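Local coordinates for protein ArCE4A (Arthrobacter sp. AW19M34-1, PDB 5LFZ) that is a nickel-bound carbohydrate esterase family 4 enzyme from a marine bacterium that probably removes acetyl groups from N-acetylated polysaccharides such as chitin, at residues N40-E45 and M172-E177. Residues are numbered along the deposited sequence; the frame is centred on the assembly and turned at random.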
ATOM      1  N   ASN A  40      -8.350  -8.879   7.875  1.00 21.19           N
ATOM      2  CA  ASN A  40      -9.802  -8.760   7.878  1.00 23.24           C
ATOM      3  C   ASN A  40     -10.327  -7.812   8.956  1.00 25.65           C
ATOM      4  O   ASN A  40     -11.295  -7.083   8.723  1.00 25.75           O
ATOM      5  CB  ASN A  40     -10.436 -10.129   8.013  1.00 22.44           C
ATOM      6  CG  ASN A  40     -10.470 -10.858   6.695  1.00 23.68           C
ATOM      7  OD1 ASN A  40     -11.343 -10.610   5.864  1.00 29.11           O
ATOM      8  ND2 ASN A  40      -9.495 -11.728   6.470  1.00 24.45           N
ATOM      9  N   ARG A  41      -9.693  -7.803  10.127  1.00 25.04           N
ATOM     10  CA  ARG A  41     -10.059  -6.841  11.160  1.00 25.46           C
ATOM     11  C   ARG A  41      -9.762  -5.433  10.672  1.00 25.36           C
ATOM     12  O   ARG A  41     -10.524  -4.502  10.917  1.00 29.98           O
ATOM     13  CB  ARG A  41      -9.314  -7.124  12.467  1.00 28.33           C
ATOM     14  CG  ARG A  41      -9.840  -8.346  13.203  1.00 34.65           C
ATOM     15  CD  ARG A  41      -8.848  -8.857  14.228  1.00 35.49           C
ATOM     16  NE  ARG A  41      -8.660  -7.908  15.321  1.00 35.18           N
ATOM     17  CZ  ARG A  41      -7.685  -7.999  16.216  1.00 37.89           C
ATOM     18  NH1 ARG A  41      -6.817  -8.999  16.147  1.00 34.83           N
ATOM     19  NH2 ARG A  41      -7.583  -7.096  17.179  1.00 38.27           N
ATOM     20  N   LEU A  42      -8.651  -5.297   9.960  1.00 25.86           N
ATOM     21  CA  LEU A  42      -8.258  -4.027   9.370  1.00 25.50           C
ATOM     22  C   LEU A  42      -9.313  -3.562   8.362  1.00 22.53           C
ATOM     23  O   LEU A  42      -9.726  -2.401   8.360  1.00 25.98           O
ATOM     24  CB  LEU A  42      -6.883  -4.178   8.719  1.00 28.15           C
ATOM     25  CG  LEU A  42      -6.185  -2.990   8.081  1.00 36.01           C
ATOM     26  CD1 LEU A  42      -6.337  -1.811   8.978  1.00 42.06           C
ATOM     27  CD2 LEU A  42      -4.710  -3.323   7.881  1.00 36.57           C
ATOM     28  N   LEU A  43      -9.762  -4.483   7.518  1.00 25.04           N
ATOM     29  CA  LEU A  43     -10.774  -4.171   6.523  1.00 24.89           C
ATOM     30  C   LEU A  43     -12.107  -3.836   7.187  1.00 25.51           C
ATOM     31  O   LEU A  43     -12.849  -2.978   6.706  1.00 28.87           O
ATOM     32  CB  LEU A  43     -10.946  -5.338   5.556  1.00 20.89           C
ATOM     33  CG  LEU A  43      -9.811  -5.575   4.561  1.00 22.14           C
ATOM     34  CD1 LEU A  43      -9.985  -6.921   3.900  1.00 23.70           C
ATOM     35  CD2 LEU A  43      -9.795  -4.476   3.509  1.00 23.74           C
ATOM     36  N   ASP A  44     -12.405  -4.521   8.287  1.00 27.26           N
ATOM     37  CA  ASP A  44     -13.613  -4.240   9.047  1.00 31.22           C
ATOM     38  C   ASP A  44     -13.592  -2.801   9.555  1.00 31.13           C
ATOM     39  O   ASP A  44     -14.579  -2.078   9.425  1.00 32.82           O
ATOM     40  CB  ASP A  44     -13.761  -5.209  10.224  1.00 31.79           C
ATOM     41  CG  ASP A  44     -14.150  -6.610   9.790  1.00 34.03           C
ATOM     42  OD1 ASP A  44     -14.568  -6.799   8.625  1.00 30.65           O
ATOM     43  OD2 ASP A  44     -14.041  -7.534  10.621  1.00 35.13           O
ATOM     44  N   GLU A  45     -12.465  -2.388  10.128  1.00 29.03           N
ATOM     45  CA  GLU A  45     -12.345  -1.039  10.676  1.00 29.49           C
ATOM     46  C   GLU A  45     -12.434   0.018   9.579  1.00 30.04           C
ATOM     47  O   GLU A  45     -13.098   1.042   9.747  1.00 31.95           O
ATOM     48  CB  GLU A  45     -11.033  -0.879  11.449  1.00 33.56           C
ATOM     49  CG  GLU A  45     -10.900  -1.773  12.679  1.00 38.42           C
ATOM     50  CD  GLU A  45     -11.964  -1.506  13.732  1.00 53.47           C
ATOM     51  OE1 GLU A  45     -12.494  -0.374  13.783  1.00 53.30           O
ATOM     52  OE2 GLU A  45     -12.269  -2.432  14.514  1.00 58.54           O
ATOM     53  N   MET A 172       2.288   2.057   6.446  1.00 21.87           N
ATOM     54  CA  MET A 172       2.048   1.211   7.600  1.00 19.74           C
ATOM     55  C   MET A 172       2.174  -0.242   7.174  1.00 19.60           C
ATOM     56  O   MET A 172       2.277  -0.541   5.978  1.00 20.25           O
ATOM     57  CB  MET A 172       0.670   1.475   8.199  1.00 24.08           C
ATOM     58  CG  MET A 172       0.549   2.841   8.836  1.00 23.34           C
ATOM     59  SD  MET A 172      -1.163   3.250   9.199  1.00 25.66           S
ATOM     60  CE  MET A 172      -1.798   3.483   7.539  1.00 24.62           C
ATOM     61  N   HIS A 173       2.169  -1.135   8.155  1.00 22.21           N
ATOM     62  CA  HIS A 173       2.324  -2.555   7.902  1.00 22.83           C
ATOM     63  C   HIS A 173       1.168  -3.367   8.440  1.00 24.34           C
ATOM     64  O   HIS A 173       0.767  -3.249   9.602  1.00 24.95           O
ATOM     65  CB  HIS A 173       3.644  -3.057   8.485  1.00 23.36           C
ATOM     66  CG  HIS A 173       4.840  -2.512   7.774  1.00 24.91           C
ATOM     67  ND1 HIS A 173       5.280  -1.218   7.943  1.00 22.65           N
ATOM     68  CD2 HIS A 173       5.650  -3.069   6.842  1.00 26.43           C
ATOM     69  CE1 HIS A 173       6.325  -1.007   7.159  1.00 26.18           C
ATOM     70  NE2 HIS A 173       6.573  -2.115   6.487  1.00 27.78           N
ATOM     71  N   ASP A 174       0.630  -4.185   7.547  1.00 25.20           N
ATOM     72  CA  ASP A 174      -0.372  -5.178   7.867  1.00 33.01           C
ATOM     73  C   ASP A 174       0.320  -6.477   8.306  1.00 33.92           C
ATOM     74  O   ASP A 174       0.238  -7.503   7.627  1.00 39.80           O
ATOM     75  CB  ASP A 174      -1.260  -5.405   6.639  1.00 34.99           C
ATOM     76  CG  ASP A 174      -2.380  -6.378   6.894  1.00 42.44           C
ATOM     77  OD1 ASP A 174      -2.638  -6.712   8.074  1.00 39.82           O
ATOM     78  OD2 ASP A 174      -2.992  -6.814   5.895  1.00 35.43           O
ATOM     79  N   ILE A 175       1.039  -6.422   9.422  1.00 34.67           N
ATOM     80  CA  ILE A 175       1.732  -7.608   9.930  1.00 38.10           C
ATOM     81  C   ILE A 175       1.479  -7.808  11.408  1.00 36.38           C
ATOM     82  O   ILE A 175       1.899  -8.798  11.987  1.00 39.21           O
ATOM     83  CB  ILE A 175       3.267  -7.532   9.730  1.00 39.72           C
ATOM     84  CG1 ILE A 175       3.856  -6.296  10.409  1.00 40.88           C
ATOM     85  CG2 ILE A 175       3.605  -7.511   8.280  1.00 34.71           C
ATOM     86  CD1 ILE A 175       5.376  -6.269  10.487  1.00 39.94           C
ATOM     87  N   HIS A 176       0.792  -6.857  12.021  1.00 32.30           N
ATOM     88  CA  HIS A 176       0.781  -6.777  13.472  1.00 33.43           C
ATOM     89  C   HIS A 176      -0.482  -6.100  13.978  1.00 29.16           C
ATOM     90  O   HIS A 176      -1.122  -5.334  13.256  1.00 31.67           O
ATOM     91  CB  HIS A 176       2.077  -6.080  13.927  1.00 39.12           C
ATOM     92  CG  HIS A 176       2.285  -4.721  13.329  1.00 44.33           C
ATOM     93  ND1 HIS A 176       2.504  -3.591  14.085  1.00 59.80           N
ATOM     94  CD2 HIS A 176       2.175  -4.299  12.051  1.00 57.12           C
ATOM     95  CE1 HIS A 176       2.628  -2.548  13.281  1.00 58.36           C
ATOM     96  NE2 HIS A 176       2.410  -2.946  12.045  1.00 55.87           N
ATOM     97  N   GLU A 177      -0.857  -6.427  15.213  1.00 32.56           N
ATOM     98  CA  GLU A 177      -2.110  -5.965  15.800  1.00 31.84           C
ATOM     99  C   GLU A 177      -2.191  -4.446  15.889  1.00 28.00           C
ATOM    100  O   GLU A 177      -3.277  -3.877  15.841  1.00 29.47           O
ATOM    101  CB  GLU A 177      -2.306  -6.571  17.193  1.00 39.34           C
ATOM    102  CG  GLU A 177      -3.608  -6.142  17.848  1.00 46.80           C
ATOM    103  CD  GLU A 177      -4.384  -7.295  18.433  1.00 62.09           C
ATOM    104  OE1 GLU A 177      -4.525  -7.341  19.673  1.00 69.56           O
ATOM    105  OE2 GLU A 177      -4.850  -8.156  17.656  1.00 62.17           O
TER
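Glu177 OE2 takes both terminal nitrogens of Arg41. Arg41 NH1 makes the shorter bond of this salt bridge, 2.6 Å to Glu177 OE2. It meets that oxygen on its anti side, 31° out of the carboxylate plane. The bond from Arg41 NH2 to Glu177 OE2, 3.0 Å, is weak. This one oxygen sits at the guanidinium edge while the carboxylate stands nearly upright to it, the two planes 81° apart, rather than pairing flat in a two-oxygen fork. A bend at chi3 (67°) turns the end of Arg41 across to this oxygen from its helix. In the NodB-type, distorted beta/alpha-barrel fold, the pair ties helix 39-48, which follows strand 26-32, to the segment that leaves the neighbouring parallel strand 168-173. With an alanine at Glu177, the Arg41 guanidinium would probably lose its anionic mate here and be free to swing. Deeper in, Leu42 extends CD2 to the carboxylate of Asp174, 4.0 Å from its CG, and both side chains also rest on Phe31. Asp174 centres an inverse gamma turn, and its side chain, about 10 Å from the bound nickel ion, has OD2 hydrogen-bonded to Thr39 OG1, just ahead of Asn40.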